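Local coordinates for alanine racemase (Oenococcus oeni PSU-1, PDB 3HUR), which belongs to the alanine racemase family, which pairs an N-terminal TIM-type alpha/beta barrel with a C-terminal domain built mainly of beta strands, at residues V283-F288 with M318-V323; A167-A172 with M203-T208; L127-G132 with F160-H165. All blocks are in the same frame, centred on the assembly; numbering follows the deposited sequence.

Overall arrangement
All three contacts are buried, but they lie in two different parts of the chain. Contact 1 joins antiparallel strands in the C-terminal beta domain, and its centre lies about 41 Å from that of contact 2 and about 51 Å from that of contact 3. Neighbouring subunits cover part of it, whereas no other chain touches contacts 2 and 3. Those two share the N-terminal barrel and meet where Asn205 packs on His165. Contact 3 is a pair of parallel strands extended by threonine hydroxyls. Contact 2 has no hydrogen bond across its segments: small alanine side chains meet there, and its polar chemistry is spent on a helix cap and a sulfate ion.

Contact 1: V283-F288 with M318-V323; sequences VATLPF and MDQTMV
Thr321 OG1 lies beside its own backbone N (chi1 -65°), which aims it at Phe288 O; Phe288 CG lies between its N and carbonyl carbon (chi1 55°), which folds the ring back toward the same hydroxyl. Thr321 OG1 donates to Phe288 O at 2.6 Å from well above the carbonyl plane, and lies 3.5 Å from Phe288 CE1, obliquely to the ring. That ring also meets Trp294 and packs on Leu337. Away from this end of the pair, Ala284 with Val323 and Leu286 with Thr321 form hydrogen-bonded pairs of an antiparallel ladder. Val323 N reaches Ala284 O at 2.7 Å, and Leu286 N reaches Thr321 O at 2.7 Å. The ladder belongs to the mixed sheet of the C-terminal domain, where strand 281-286 runs between 321-324 and 251-263, and an inverse gamma turn at Pro287 follows its end. On the sheet face of Leu286 and Val323, Leu286 CD1 meets Val323 CG2 at 3.9 Å. The other face carries the non-hydrogen-bonded pair Thr285 and Met322; here Thr285 CG2 lies 4.0 Å from Gln320 CG, the two side chains running side by side. Thr285 OG1 bonds to Tyr271 of a second subunit, and Gln320 NE2 to Tyr354 of a third.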
ATOM      1  N   VAL A 283     -21.774 -18.166 -15.944  1.00 48.40           N
ATOM      2  CA  VAL A 283     -20.726 -17.415 -15.252  1.00 45.42           C
ATOM      3  C   VAL A 283     -21.177 -16.836 -13.913  1.00 43.01           C
ATOM      4  O   VAL A 283     -22.195 -16.137 -13.829  1.00 41.92           O
ATOM      5  CB  VAL A 283     -20.270 -16.253 -16.048  1.00 45.25           C
ATOM      6  CG1 VAL A 283     -19.323 -15.389 -15.186  1.00 45.39           C
ATOM      7  CG2 VAL A 283     -19.595 -16.754 -17.302  1.00 44.08           C
ATOM      8  N   ALA A 284     -20.392 -17.139 -12.877  1.00 40.47           N
ATOM      9  CA  ALA A 284     -20.661 -16.677 -11.512  1.00 38.23           C
ATOM     10  C   ALA A 284     -19.808 -15.439 -11.188  1.00 36.48           C
ATOM     11  O   ALA A 284     -18.628 -15.339 -11.584  1.00 36.19           O
ATOM     12  CB  ALA A 284     -20.413 -17.796 -10.527  1.00 37.16           C
ATOM     13  N   THR A 285     -20.446 -14.494 -10.520  1.00 34.23           N
ATOM     14  CA  THR A 285     -19.801 -13.317  -9.912  1.00 33.27           C
ATOM     15  C   THR A 285     -19.617 -13.534  -8.390  1.00 31.88           C
ATOM     16  O   THR A 285     -20.591 -13.821  -7.669  1.00 31.38           O
ATOM     17  CB  THR A 285     -20.707 -12.104 -10.034  1.00 32.88           C
ATOM     18  OG1 THR A 285     -21.012 -11.921 -11.397  1.00 33.79           O
ATOM     19  CG2 THR A 285     -20.066 -10.821  -9.455  1.00 33.44           C
ATOM     20  N   LEU A 286     -18.389 -13.378  -7.916  1.00 29.95           N
ATOM     21  CA  LEU A 286     -18.065 -13.637  -6.520  1.00 29.02           C
ATOM     22  C   LEU A 286     -17.796 -12.284  -5.883  1.00 27.78           C
ATOM     23  O   LEU A 286     -17.198 -11.417  -6.506  1.00 27.26           O
ATOM     24  CB  LEU A 286     -16.830 -14.559  -6.411  1.00 29.07           C
ATOM     25  CG  LEU A 286     -16.840 -15.836  -7.259  1.00 29.56           C
ATOM     26  CD1 LEU A 286     -15.585 -16.637  -7.017  1.00 30.85           C
ATOM     27  CD2 LEU A 286     -18.059 -16.723  -7.027  1.00 29.83           C
ATOM     28  N   PRO A 287     -18.236 -12.088  -4.648  1.00 26.67           N
ATOM     29  CA  PRO A 287     -18.162 -10.755  -4.116  1.00 27.11           C
ATOM     30  C   PRO A 287     -16.826 -10.472  -3.432  1.00 27.96           C
ATOM     31  O   PRO A 287     -16.789 -10.051  -2.281  1.00 29.59           O
ATOM     32  CB  PRO A 287     -19.330 -10.726  -3.152  1.00 26.31           C
ATOM     33  CG  PRO A 287     -19.334 -12.127  -2.579  1.00 26.12           C
ATOM     34  CD  PRO A 287     -18.997 -12.981  -3.761  1.00 27.30           C
ATOM     35  N   PHE A 288     -15.732 -10.702  -4.146  1.00 28.21           N
ATOM     36  CA  PHE A 288     -14.469 -10.132  -3.767  1.00 28.04           C
ATOM     37  C   PHE A 288     -13.693  -9.600  -4.946  1.00 28.36           C
ATOM     38  O   PHE A 288     -13.860 -10.017  -6.077  1.00 26.90           O
ATOM     39  CB  PHE A 288     -13.632 -11.161  -3.017  1.00 28.52           C
ATOM     40  CG  PHE A 288     -13.432 -12.436  -3.760  1.00 27.49           C
ATOM     41  CD1 PHE A 288     -12.396 -12.572  -4.633  1.00 26.35           C
ATOM     42  CD2 PHE A 288     -14.294 -13.499  -3.578  1.00 29.38           C
ATOM     43  CE1 PHE A 288     -12.206 -13.742  -5.315  1.00 27.91           C
ATOM     44  CE2 PHE A 288     -14.095 -14.700  -4.244  1.00 28.16           C
ATOM     45  CZ  PHE A 288     -13.050 -14.807  -5.120  1.00 28.23           C
ATOM     46  N   MET A 318     -12.914  -4.079  -8.054  1.00 32.08           N
ATOM     47  CA  MET A 318     -12.708  -3.894  -6.641  1.00 32.21           C
ATOM     48  C   MET A 318     -13.500  -4.906  -5.767  1.00 32.00           C
ATOM     49  O   MET A 318     -13.091  -5.214  -4.641  1.00 32.11           O
ATOM     50  CB  MET A 318     -13.086  -2.456  -6.236  1.00 31.26           C
ATOM     51  CG  MET A 318     -12.258  -1.399  -6.927  1.00 33.02           C
ATOM     52  SD  MET A 318     -10.476  -1.468  -6.577  1.00 34.19           S
ATOM     53  CE  MET A 318     -10.338  -0.754  -4.975  1.00 19.67           C
ATOM     54  N   ASP A 319     -14.623  -5.398  -6.254  1.00 31.34           N
ATOM     55  CA  ASP A 319     -15.464  -6.260  -5.430  1.00 32.02           C
ATOM     56  C   ASP A 319     -16.122  -7.355  -6.213  1.00 31.64           C
ATOM     57  O   ASP A 319     -17.066  -7.950  -5.748  1.00 33.22           O
ATOM     58  CB  ASP A 319     -16.529  -5.433  -4.690  1.00 32.21           C
ATOM     59  CG  ASP A 319     -17.518  -4.680  -5.642  1.00 37.33           C
ATOM     60  OD1 ASP A 319     -17.423  -4.796  -6.889  1.00 40.13           O
ATOM     61  OD2 ASP A 319     -18.422  -3.948  -5.125  1.00 44.12           O
ATOM     62  N   GLN A 320     -15.603  -7.658  -7.383  1.00 31.45           N
ATOM     63  CA  GLN A 320     -16.207  -8.632  -8.256  1.00 32.01           C
ATOM     64  C   GLN A 320     -15.114  -9.440  -8.921  1.00 31.39           C
ATOM     65  O   GLN A 320     -14.189  -8.901  -9.499  1.00 31.04           O
ATOM     66  CB  GLN A 320     -17.051  -7.966  -9.354  1.00 31.95           C
ATOM     67  CG  GLN A 320     -18.290  -7.305  -8.839  1.00 33.70           C
ATOM     68  CD  GLN A 320     -18.835  -6.266  -9.795  1.00 36.93           C
ATOM     69  OE1 GLN A 320     -18.143  -5.815 -10.701  1.00 40.72           O
ATOM     70  NE2 GLN A 320     -20.063  -5.868  -9.587  1.00 34.53           N
ATOM     71  N   THR A 321     -15.290 -10.733  -8.872  1.00 30.90           N
ATOM     72  CA  THR A 321     -14.460 -11.656  -9.562  1.00 31.50           C
ATOM     73  C   THR A 321     -15.419 -12.597 -10.285  1.00 32.27           C
ATOM     74  O   THR A 321     -16.454 -13.002  -9.709  1.00 31.96           O
ATOM     75  CB  THR A 321     -13.598 -12.428  -8.546  1.00 31.19           C
ATOM     76  OG1 THR A 321     -12.699 -11.512  -7.914  1.00 31.75           O
ATOM     77  CG2 THR A 321     -12.807 -13.489  -9.208  1.00 28.97           C
ATOM     78  N   MET A 322     -15.118 -12.930 -11.536  1.00 33.46           N
ATOM     79  CA  MET A 322     -16.035 -13.785 -12.318  1.00 34.27           C
ATOM     80  C   MET A 322     -15.449 -15.181 -12.560  1.00 34.98           C
ATOM     81  O   MET A 322     -14.258 -15.317 -12.721  1.00 33.69           O
ATOM     82  CB  MET A 322     -16.406 -13.095 -13.619  1.00 34.52           C
ATOM     83  CG  MET A 322     -17.490 -12.015 -13.487  1.00 34.05           C
ATOM     84  SD  MET A 322     -17.782 -11.237 -15.105  1.00 33.33           S
ATOM     85  CE  MET A 322     -16.172 -10.885 -15.639  1.00 18.76           C
ATOM     86  N   VAL A 323     -16.297 -16.206 -12.533  1.00 37.07           N
ATOM     87  CA  VAL A 323     -15.867 -17.585 -12.794  1.00 38.95           C
ATOM     88  C   VAL A 323     -16.781 -18.345 -13.759  1.00 41.19           C
ATOM     89  O   VAL A 323     -17.997 -18.379 -13.606  1.00 41.06           O
ATOM     90  CB  VAL A 323     -15.763 -18.380 -11.457  1.00 39.16           C
ATOM     91  CG1 VAL A 323     -15.495 -19.859 -11.706  1.00 38.42           C
ATOM     92  CG2 VAL A 323     -14.674 -17.781 -10.579  1.00 38.82           C
TER

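Contact 2: A167-A172 with M203-T208; sequences ATADEA and MANSAT. With SO4 (sulfate ion), chain B.
Asn205 OD1, 4.4 Å from the methyl CB of Ala169, is gripped by two donors from Thr208. The backbone N of Thr208 meets Asn205 OD1 at 2.8 Å, almost straight at 176° and in line with the amide carbonyl. Thr208 OG1 reaches Asn205 OD1 at the same length, 2.8 Å, but from far above the amide plane. With chi1 -46° the threonine keeps its hydroxyl beside its own N, which lets both groups serve the one oxygen. Against this capped turn the loop 167-172 lays small groups: Ala169 CB touches Ala207 CB at 3.6 Å and also sits by Thr208 OG1. Ala207 CB rests 3.5 Å from Asp170 N and packs on the aspartate's CB as well, so a single methyl seats two consecutive loop residues. Ser206 OG lies 2.5 Å from sulfate O4, so short that the ion's exact placing is doubtful. Ser206 N bonds weakly to that oxygen, and Gln227 N also holds the ion. Asn205 is thus the N-cap of helix 206-211, and the sulfate, probably from the crystallisation liquor, sits at the helix N-terminus in a way consistent with the phosphate-type anion sites known from many TIM-type barrels.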
ATOM      1  N   ALA A 167      16.472 -21.899  18.641  1.00 44.68           N
ATOM      2  CA  ALA A 167      16.222 -20.853  17.676  1.00 46.27           C
ATOM      3  C   ALA A 167      16.409 -21.255  16.228  1.00 48.29           C
ATOM      4  O   ALA A 167      15.767 -20.687  15.350  1.00 50.23           O
ATOM      5  CB  ALA A 167      17.093 -19.681  17.969  1.00 46.02           C
ATOM      6  N   THR A 168      17.273 -22.206  15.927  1.00 49.84           N
ATOM      7  CA  THR A 168      17.617 -22.389  14.534  1.00 51.14           C
ATOM      8  C   THR A 168      17.168 -23.737  13.994  1.00 52.52           C
ATOM      9  O   THR A 168      17.646 -24.205  12.950  1.00 52.71           O
ATOM     10  CB  THR A 168      19.118 -22.146  14.308  1.00 51.31           C
ATOM     11  OG1 THR A 168      19.855 -23.056  15.113  1.00 51.54           O
ATOM     12  CG2 THR A 168      19.505 -20.663  14.667  1.00 51.22           C
ATOM     13  N   ALA A 169      16.207 -24.343  14.670  1.00 54.06           N
ATOM     14  CA  ALA A 169      15.617 -25.572  14.169  1.00 55.36           C
ATOM     15  C   ALA A 169      14.842 -25.334  12.854  1.00 56.74           C
ATOM     16  O   ALA A 169      14.781 -26.228  12.028  1.00 56.77           O
ATOM     17  CB  ALA A 169      14.714 -26.200  15.237  1.00 55.27           C
ATOM     18  N   ASP A 170      14.275 -24.131  12.673  1.00 58.69           N
ATOM     19  CA  ASP A 170      13.492 -23.751  11.467  1.00 60.56           C
ATOM     20  C   ASP A 170      14.299 -23.069  10.353  1.00 62.19           C
ATOM     21  O   ASP A 170      13.729 -22.693   9.310  1.00 62.74           O
ATOM     22  CB  ASP A 170      12.317 -22.826  11.837  1.00 60.69           C
ATOM     23  CG  ASP A 170      12.764 -21.407  12.291  1.00 62.15           C
ATOM     24  OD1 ASP A 170      13.976 -21.160  12.505  1.00 63.21           O
ATOM     25  OD2 ASP A 170      11.878 -20.531  12.458  1.00 63.45           O
ATOM     26  N   GLU A 171      15.601 -22.880  10.592  1.00 63.63           N
ATOM     27  CA  GLU A 171      16.532 -22.385   9.580  1.00 64.62           C
ATOM     28  C   GLU A 171      17.292 -23.563   8.959  1.00 65.31           C
ATOM     29  O   GLU A 171      17.435 -24.622   9.574  1.00 65.83           O
ATOM     30  CB  GLU A 171      17.490 -21.365  10.199  1.00 64.73           C
ATOM     31  CG  GLU A 171      16.806 -20.064  10.597  1.00 66.56           C
ATOM     32  CD  GLU A 171      17.715 -19.113  11.381  1.00 69.82           C
ATOM     33  OE1 GLU A 171      18.956 -19.197  11.207  1.00 73.10           O
ATOM     34  OE2 GLU A 171      17.191 -18.279  12.168  1.00 69.89           O
ATOM     35  N   ALA A 172      17.753 -23.370   7.724  1.00 66.28           N
ATOM     36  CA  ALA A 172      18.561 -24.364   6.969  1.00 66.40           C
ATOM     37  C   ALA A 172      20.043 -23.978   6.934  1.00 66.48           C
ATOM     38  O   ALA A 172      20.383 -22.785   6.986  1.00 66.11           O
ATOM     39  CB  ALA A 172      18.039 -24.467   5.526  1.00 66.45           C
ATOM     40  N   MET A 203      11.628 -29.547  25.524  1.00 35.07           N
ATOM     41  CA  MET A 203      12.682 -29.069  24.663  1.00 35.35           C
ATOM     42  C   MET A 203      12.204 -28.595  23.294  1.00 34.85           C
ATOM     43  O   MET A 203      12.864 -27.740  22.709  1.00 35.00           O
ATOM     44  CB  MET A 203      13.767 -30.198  24.496  1.00 35.34           C
ATOM     45  CG  MET A 203      14.577 -30.470  25.806  1.00 34.84           C
ATOM     46  SD  MET A 203      15.909 -31.698  25.728  1.00 31.93           S
ATOM     47  CE  MET A 203      17.136 -30.753  24.924  1.00 24.46           C
ATOM     48  N   ALA A 204      11.089 -29.153  22.793  1.00 34.47           N
ATOM     49  CA  ALA A 204      10.741 -29.097  21.367  1.00 34.04           C
ATOM     50  C   ALA A 204       9.651 -28.088  21.000  1.00 34.51           C
ATOM     51  O   ALA A 204       8.468 -28.298  21.313  1.00 34.64           O
ATOM     52  CB  ALA A 204      10.317 -30.458  20.912  1.00 33.52           C
ATOM     53  N   ASN A 205      10.047 -27.023  20.294  1.00 34.54           N
ATOM     54  CA  ASN A 205       9.083 -26.136  19.593  1.00 33.44           C
ATOM     55  C   ASN A 205       8.676 -26.820  18.315  1.00 33.40           C
ATOM     56  O   ASN A 205       8.956 -28.002  18.146  1.00 33.37           O
ATOM     57  CB  ASN A 205       9.668 -24.754  19.317  1.00 32.44           C
ATOM     58  CG  ASN A 205      10.828 -24.795  18.342  1.00 31.91           C
ATOM     59  OD1 ASN A 205      11.056 -25.802  17.646  1.00 28.21           O
ATOM     60  ND2 ASN A 205      11.579 -23.691  18.284  1.00 28.53           N
ATOM     61  N   SER A 206       7.974 -26.105  17.432  1.00 33.54           N
ATOM     62  CA  SER A 206       7.372 -26.731  16.249  1.00 33.29           C
ATOM     63  C   SER A 206       8.430 -27.320  15.348  1.00 32.83           C
ATOM     64  O   SER A 206       8.276 -28.401  14.788  1.00 33.25           O
ATOM     65  CB  SER A 206       6.549 -25.704  15.437  1.00 33.59           C
ATOM     66  OG  SER A 206       5.230 -25.488  15.944  1.00 34.48           O
ATOM     67  N   ALA A 207       9.473 -26.546  15.156  1.00 32.15           N
ATOM     68  CA  ALA A 207      10.511 -26.866  14.204  1.00 32.48           C
ATOM     69  C   ALA A 207      11.337 -28.091  14.731  1.00 32.90           C
ATOM     70  O   ALA A 207      11.624 -29.044  13.982  1.00 32.12           O
ATOM     71  CB  ALA A 207      11.397 -25.609  13.974  1.00 31.46           C
ATOM     72  N   THR A 208      11.642 -28.066  16.029  1.00 32.89           N
ATOM     73  CA  THR A 208      12.271 -29.158  16.675  1.00 33.49           C
ATOM     74  C   THR A 208      11.409 -30.385  16.509  1.00 34.94           C
ATOM     75  O   THR A 208      11.911 -31.462  16.126  1.00 35.73           O
ATOM     76  CB  THR A 208      12.534 -28.875  18.142  1.00 33.74           C
ATOM     77  OG1 THR A 208      13.109 -27.574  18.283  1.00 33.55           O
ATOM     78  CG2 THR A 208      13.530 -29.892  18.707  1.00 34.89           C
TER
HETATM   79  S   SO4 B 395       6.605 -22.360  17.770  1.00 39.45           S
HETATM   80  O1  SO4 B 395       5.911 -21.536  16.813  1.00 43.49           O
HETATM   81  O2  SO4 B 395       8.034 -22.351  17.598  1.00 40.84           O
HETATM   82  O3  SO4 B 395       6.422 -21.791  19.072  1.00 39.22           O
HETATM   83  O4  SO4 B 395       6.060 -23.686  17.525  1.00 38.50           O

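Contact 3: L127-G132 with F160-H165; sequences LAIDTG and FSVYTH
The Tyr163 ring leans obliquely over the neighbouring strand, with Tyr163 CE1 3.3 Å from Ala128 CB and Tyr163 CD1 3.2 Å from Leu127 O; Trp85 meets the ring in an edge-to-face contact. Tyr163 CG sits between the backbone N and the carbonyl carbon (chi1 79°), which swings the ring across toward strand 123-128. Its hydroxyl is hydrogen-bonded to Thr106. Alongside, the backbones pair in parallel: Tyr163 N donates to Leu127 O at 2.9 Å, and Ile129 N to Tyr163 O at 2.7 Å, nearly straight at 175°. On the sheet face of Leu127 and Val162, the valine's CG1 meets Ile129 CG1 at 3.8 Å, and Phe196 and Trp187 continue the apolar layer. Past the strand ends, side chains take over the bonding. Thr164 OG1 donates to Ile129 O at 2.9 Å and in turn accepts from Thr131 OG1 at 3.2 Å, the two threonines meeting tip to tip. An Asx turn spans Thr131, Asp130 OD1 accepting from Gly132 N. Strand 123-128, helix 141-153 and strand 157-163 make a beta-alpha-beta crossover, the repeating unit of the TIM-type barrel.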
ATOM      1  N   LEU A 127      10.903 -23.483  34.802  1.00 39.02           N
ATOM      2  CA  LEU A 127      12.250 -23.030  34.920  1.00 38.86           C
ATOM      3  C   LEU A 127      12.820 -23.020  33.522  1.00 38.42           C
ATOM      4  O   LEU A 127      12.858 -24.042  32.829  1.00 38.05           O
ATOM      5  CB  LEU A 127      12.975 -24.011  35.811  1.00 39.81           C
ATOM      6  CG  LEU A 127      14.332 -23.637  36.345  1.00 40.26           C
ATOM      7  CD1 LEU A 127      14.217 -22.477  37.302  1.00 40.30           C
ATOM      8  CD2 LEU A 127      14.805 -24.900  37.052  1.00 42.55           C
ATOM      9  N   ALA A 128      13.224 -21.840  33.090  1.00 37.93           N
ATOM     10  CA  ALA A 128      13.608 -21.636  31.715  1.00 37.51           C
ATOM     11  C   ALA A 128      15.107 -21.690  31.653  1.00 37.22           C
ATOM     12  O   ALA A 128      15.779 -20.985  32.392  1.00 36.04           O
ATOM     13  CB  ALA A 128      13.106 -20.288  31.222  1.00 36.71           C
ATOM     14  N   ILE A 129      15.623 -22.521  30.766  1.00 37.66           N
ATOM     15  CA  ILE A 129      17.036 -22.616  30.583  1.00 39.03           C
ATOM     16  C   ILE A 129      17.501 -21.787  29.397  1.00 40.07           C
ATOM     17  O   ILE A 129      17.269 -22.130  28.259  1.00 39.59           O
ATOM     18  CB  ILE A 129      17.475 -24.096  30.379  1.00 39.44           C
ATOM     19  CG1 ILE A 129      16.907 -24.998  31.493  1.00 39.22           C
ATOM     20  CG2 ILE A 129      18.980 -24.175  30.303  1.00 37.95           C
ATOM     21  CD1 ILE A 129      17.077 -24.455  32.865  1.00 36.87           C
ATOM     22  N   ASP A 130      18.182 -20.695  29.682  1.00 42.29           N
ATOM     23  CA  ASP A 130      18.807 -19.900  28.637  1.00 44.27           C
ATOM     24  C   ASP A 130      19.956 -20.671  28.025  1.00 45.06           C
ATOM     25  O   ASP A 130      21.074 -20.624  28.520  1.00 45.57           O
ATOM     26  CB  ASP A 130      19.325 -18.570  29.208  1.00 44.86           C
ATOM     27  CG  ASP A 130      19.965 -17.645  28.133  1.00 47.83           C
ATOM     28  OD1 ASP A 130      19.939 -17.955  26.913  1.00 50.94           O
ATOM     29  OD2 ASP A 130      20.509 -16.583  28.523  1.00 51.79           O
ATOM     30  N   THR A 131      19.685 -21.380  26.940  1.00 46.46           N
ATOM     31  CA  THR A 131      20.750 -22.007  26.188  1.00 47.30           C
ATOM     32  C   THR A 131      21.175 -21.110  25.038  1.00 49.22           C
ATOM     33  O   THR A 131      21.704 -21.591  24.040  1.00 49.30           O
ATOM     34  CB  THR A 131      20.332 -23.354  25.611  1.00 47.11           C
ATOM     35  OG1 THR A 131      19.390 -23.154  24.554  1.00 46.19           O
ATOM     36  CG2 THR A 131      19.734 -24.231  26.667  1.00 46.12           C
ATOM     37  N   GLY A 132      20.944 -19.809  25.148  1.00 51.73           N
ATOM     38  CA  GLY A 132      21.536 -18.904  24.173  1.00 53.65           C
ATOM     39  C   GLY A 132      20.783 -17.666  23.751  1.00 55.12           C
ATOM     40  O   GLY A 132      21.142 -16.548  24.140  1.00 56.22           O
ATOM     41  N   PHE A 160       6.512 -27.249  37.027  1.00 35.58           N
ATOM     42  CA  PHE A 160       5.673 -27.724  35.962  1.00 34.07           C
ATOM     43  C   PHE A 160       6.527 -28.183  34.827  1.00 33.10           C
ATOM     44  O   PHE A 160       6.175 -29.126  34.134  1.00 32.60           O
ATOM     45  CB  PHE A 160       4.743 -26.584  35.482  1.00 34.40           C
ATOM     46  CG  PHE A 160       3.809 -26.998  34.403  1.00 34.01           C
ATOM     47  CD1 PHE A 160       4.110 -26.759  33.072  1.00 33.83           C
ATOM     48  CD2 PHE A 160       2.648 -27.675  34.705  1.00 34.39           C
ATOM     49  CE1 PHE A 160       3.254 -27.178  32.068  1.00 32.75           C
ATOM     50  CE2 PHE A 160       1.778 -28.096  33.700  1.00 34.39           C
ATOM     51  CZ  PHE A 160       2.084 -27.837  32.381  1.00 33.80           C
ATOM     52  N   SER A 161       7.635 -27.490  34.602  1.00 32.62           N
ATOM     53  CA  SER A 161       8.517 -27.794  33.469  1.00 33.01           C
ATOM     54  C   SER A 161       9.879 -27.198  33.709  1.00 32.54           C
ATOM     55  O   SER A 161       9.993 -26.157  34.368  1.00 33.31           O
ATOM     56  CB  SER A 161       7.969 -27.212  32.136  1.00 33.16           C
ATOM     57  OG  SER A 161       8.196 -28.081  31.017  1.00 34.25           O
ATOM     58  N   VAL A 162      10.898 -27.846  33.152  1.00 31.45           N
ATOM     59  CA  VAL A 162      12.200 -27.254  32.984  1.00 31.07           C
ATOM     60  C   VAL A 162      12.394 -27.299  31.500  1.00 30.81           C
ATOM     61  O   VAL A 162      12.314 -28.388  30.899  1.00 30.85           O
ATOM     62  CB  VAL A 162      13.330 -28.065  33.656  1.00 31.75           C
ATOM     63  CG1 VAL A 162      14.682 -27.400  33.379  1.00 31.37           C
ATOM     64  CG2 VAL A 162      13.066 -28.206  35.137  1.00 30.24           C
ATOM     65  N   TYR A 163      12.640 -26.135  30.895  1.00 30.19           N
ATOM     66  CA  TYR A 163      12.422 -26.010  29.462  1.00 29.78           C
ATOM     67  C   TYR A 163      13.366 -25.048  28.762  1.00 29.70           C
ATOM     68  O   TYR A 163      13.941 -24.159  29.379  1.00 28.33           O
ATOM     69  CB  TYR A 163      10.962 -25.578  29.195  1.00 30.44           C
ATOM     70  CG  TYR A 163      10.717 -24.111  29.395  1.00 29.36           C
ATOM     71  CD1 TYR A 163      10.596 -23.592  30.656  1.00 29.80           C
ATOM     72  CD2 TYR A 163      10.673 -23.237  28.318  1.00 32.07           C
ATOM     73  CE1 TYR A 163      10.441 -22.245  30.869  1.00 31.80           C
ATOM     74  CE2 TYR A 163      10.479 -21.872  28.514  1.00 33.30           C
ATOM     75  CZ  TYR A 163      10.348 -21.385  29.802  1.00 34.30           C
ATOM     76  OH  TYR A 163      10.170 -20.031  30.042  1.00 35.28           O
ATOM     77  N   THR A 164      13.489 -25.253  27.446  1.00 30.06           N
ATOM     78  CA  THR A 164      14.234 -24.363  26.553  1.00 30.63           C
ATOM     79  C   THR A 164      13.657 -24.502  25.149  1.00 32.02           C
ATOM     80  O   THR A 164      12.793 -25.334  24.904  1.00 31.56           O
ATOM     81  CB  THR A 164      15.724 -24.806  26.477  1.00 30.98           C
ATOM     82  OG1 THR A 164      16.546 -23.758  25.951  1.00 28.40           O
ATOM     83  CG2 THR A 164      15.885 -26.061  25.594  1.00 27.46           C
ATOM     84  N   HIS A 165      14.187 -23.765  24.191  1.00 33.87           N
ATOM     85  CA  HIS A 165      13.901 -24.124  22.780  1.00 35.64           C
ATOM     86  C   HIS A 165      15.034 -23.646  21.924  1.00 37.29           C
ATOM     87  O   HIS A 165      15.770 -22.719  22.312  1.00 37.55           O
ATOM     88  CB  HIS A 165      12.649 -23.409  22.265  1.00 36.16           C
ATOM     89  CG  HIS A 165      12.850 -21.936  22.144  1.00 35.18           C
ATOM     90  ND1 HIS A 165      13.013 -21.314  20.930  1.00 37.01           N
ATOM     91  CD2 HIS A 165      13.054 -20.990  23.095  1.00 36.01           C
ATOM     92  CE1 HIS A 165      13.252 -20.028  21.137  1.00 40.59           C
ATOM     93  NE2 HIS A 165      13.296 -19.811  22.442  1.00 40.02           N
TER